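Local coordinates for recombination protein uvsY (Enterobacteria phage T4, PDB 4ZWS) that promotes assembly of the UvsX recombinase on single-stranded DNA during phage recombination and DNA synthesis and helps it displace bound gp32, at residues 21-24 / 25-29. Sequence-based numbering, arbitrary orientation.
Sequences LQYE and AANNV
Tyr23 and Asn27 sit one helical turn apart and point the same way, so that the asparagine packs on the tyrosine ring. CB of Asn27 lies over one face, nearer the phenol end than the centre, 4.2 Å from the ring centroid and 25° off the ring normal: a CH-pi contact. Both side chains set out with CG anti to the backbone N (chi1 166° for Tyr23), which sends them off side by side in the same general direction. The amide reaches the phenol end, ND2 of Asn27 being 3.2 Å from OH of Tyr23, but the angle is too poor for a hydrogen bond. Ring and amide planes stand 42° apart, an oblique fit rather than a flat stack.

Underneath, the backbone makes regular i to i+4 helical bonds. Asn27 N gives Tyr23 O a nearly straight one of 2.8 Å, and Ala25 N reaches Leu21 O at 3.0 Å; the bond from Asn28 N to Glu24 O, at 2.9 Å, is weak because it is bent.

Burial differs round this piece of helix: Gln22, Tyr23 and Ala26 are exposed, Asn27 is intermediate, and Leu21, Glu24 and Asn28 are buried. Glu24, its chain bent at chi2, pairs OE2 with NH2 of Arg120 in a salt bridge and takes Asp17 N on OE1. Asn28 accepts from Arg120 NH1 through OD1 and gives ND2 to Ile117 O, so two nitrogens of one guanidinium tie together residues of successive turns. This is the first part of the long helix 21-64, held against helix 91-135, where Leu21 packs on Ile124, Ile127 and Gln128.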
ATOM      1  N   LEU A  21     -15.142  35.362   6.878  1.00 67.03           N
ATOM      2  CA  LEU A  21     -14.260  34.225   7.050  1.00 65.99           C
ATOM      3  C   LEU A  21     -14.606  33.349   8.277  1.00 65.01           C
ATOM      4  O   LEU A  21     -14.563  32.121   8.181  1.00 63.64           O
ATOM      5  CB  LEU A  21     -12.833  34.748   7.087  1.00 70.00           C
ATOM      6  CG  LEU A  21     -11.801  33.863   6.412  1.00 70.37           C
ATOM      7  CD1 LEU A  21     -12.248  33.632   4.981  1.00 66.51           C
ATOM      8  CD2 LEU A  21     -10.498  34.622   6.392  1.00 79.78           C
ATOM      9  N   GLN A  22     -14.995  33.956   9.401  1.00 65.91           N
ATOM     10  CA  GLN A  22     -15.413  33.177  10.584  1.00 65.47           C
ATOM     11  C   GLN A  22     -16.662  32.366  10.299  1.00 73.26           C
ATOM     12  O   GLN A  22     -16.778  31.217  10.734  1.00 63.31           O
ATOM     13  CB  GLN A  22     -15.664  34.057  11.802  1.00 67.00           C
ATOM     14  CG  GLN A  22     -14.428  34.612  12.465  1.00 69.62           C
ATOM     15  CD  GLN A  22     -14.781  35.518  13.633  1.00 80.44           C
ATOM     16  OE1 GLN A  22     -14.447  35.242  14.791  1.00 93.36           O
ATOM     17  NE2 GLN A  22     -15.410  36.650  13.316  1.00 79.00           N
ATOM     18  N   TYR A  23     -17.595  32.976   9.579  1.00 65.34           N
ATOM     19  CA  TYR A  23     -18.787  32.274   9.162  1.00 63.35           C
ATOM     20  C   TYR A  23     -18.419  31.074   8.293  1.00 61.71           C
ATOM     21  O   TYR A  23     -18.931  29.977   8.491  1.00 60.77           O
ATOM     22  CB  TYR A  23     -19.718  33.206   8.382  1.00 64.18           C
ATOM     23  CG  TYR A  23     -20.786  32.432   7.665  1.00 64.30           C
ATOM     24  CD1 TYR A  23     -21.940  32.026   8.317  1.00 65.15           C
ATOM     25  CD2 TYR A  23     -20.605  32.041   6.337  1.00 62.55           C
ATOM     26  CE1 TYR A  23     -22.903  31.278   7.660  1.00 66.70           C
ATOM     27  CE2 TYR A  23     -21.553  31.295   5.677  1.00 63.64           C
ATOM     28  CZ  TYR A  23     -22.704  30.914   6.341  1.00 67.61           C
ATOM     29  OH  TYR A  23     -23.655  30.163   5.680  1.00 73.06           O
ATOM     30  N   GLU A  24     -17.500  31.270   7.355  1.00 66.61           N
ATOM     31  CA  GLU A  24     -17.154  30.205   6.420  1.00 60.24           C
ATOM     32  C   GLU A  24     -16.561  29.031   7.175  1.00 59.43           C
ATOM     33  O   GLU A  24     -16.793  27.878   6.819  1.00 65.27           O
ATOM     34  CB  GLU A  24     -16.201  30.712   5.341  1.00 64.41           C
ATOM     35  CG  GLU A  24     -16.806  31.752   4.390  1.00 65.76           C
ATOM     36  CD  GLU A  24     -17.747  31.156   3.346  1.00 68.40           C
ATOM     37  OE1 GLU A  24     -17.719  31.635   2.190  1.00 70.77           O
ATOM     38  OE2 GLU A  24     -18.513  30.220   3.665  1.00 70.36           O
ATOM     39  N   ALA A  25     -15.793  29.335   8.214  1.00 65.67           N
ATOM     40  CA  ALA A  25     -15.203  28.314   9.067  1.00 60.20           C
ATOM     41  C   ALA A  25     -16.251  27.469   9.770  1.00 59.70           C
ATOM     42  O   ALA A  25     -16.133  26.251   9.817  1.00 59.33           O
ATOM     43  CB  ALA A  25     -14.302  28.953  10.088  1.00 61.80           C
ATOM     44  N   ALA A  26     -17.276  28.119  10.311  1.00 60.41           N
ATOM     45  CA  ALA A  26     -18.345  27.425  11.025  1.00 60.48           C
ATOM     46  C   ALA A  26     -19.202  26.627  10.049  1.00 61.48           C
ATOM     47  O   ALA A  26     -19.560  25.479  10.320  1.00 59.46           O
ATOM     48  CB  ALA A  26     -19.195  28.407  11.805  1.00 61.93           C
ATOM     49  N   ASN A  27     -19.528  27.240   8.914  1.00 58.81           N
ATOM     50  CA  ASN A  27     -20.379  26.599   7.930  1.00 59.76           C
ATOM     51  C   ASN A  27     -19.667  25.421   7.261  1.00 59.87           C
ATOM     52  O   ASN A  27     -20.316  24.523   6.721  1.00 64.05           O
ATOM     53  CB  ASN A  27     -20.823  27.602   6.867  1.00 62.04           C
ATOM     54  CG  ASN A  27     -21.923  27.047   5.967  1.00 77.54           C
ATOM     55  OD1 ASN A  27     -22.653  26.131   6.346  1.00 81.92           O
ATOM     56  ND2 ASN A  27     -22.026  27.588   4.760  1.00 86.94           N
ATOM     57  N   ASN A  28     -18.338  25.433   7.290  1.00 56.32           N
ATOM     58  CA  ASN A  28     -17.562  24.365   6.678  1.00 55.22           C
ATOM     59  C   ASN A  28     -17.878  23.036   7.363  1.00 61.30           C
ATOM     60  O   ASN A  28     -17.906  21.978   6.722  1.00 58.82           O
ATOM     61  CB  ASN A  28     -16.066  24.653   6.739  1.00 55.73           C
ATOM     62  CG  ASN A  28     -15.262  23.720   5.854  1.00 58.69           C
ATOM     63  OD1 ASN A  28     -15.277  23.844   4.632  1.00 54.40           O
ATOM     64  ND2 ASN A  28     -14.570  22.766   6.470  1.00 60.19           N
ATOM     65  N   VAL A  29     -18.101  23.107   8.674  1.00 55.89           N
ATOM     66  CA  VAL A  29     -18.460  21.930   9.458  1.00 61.32           C
ATOM     67  C   VAL A  29     -19.808  21.382   9.031  1.00 56.87           C
ATOM     68  O   VAL A  29     -20.003  20.176   8.928  1.00 58.59           O
ATOM     69  CB  VAL A  29     -18.493  22.268  10.965  1.00 57.84           C
ATOM     70  CG1 VAL A  29     -18.550  21.012  11.823  1.00 58.53           C
ATOM     71  CG2 VAL A  29     -17.300  23.150  11.317  1.00 58.59           C
TER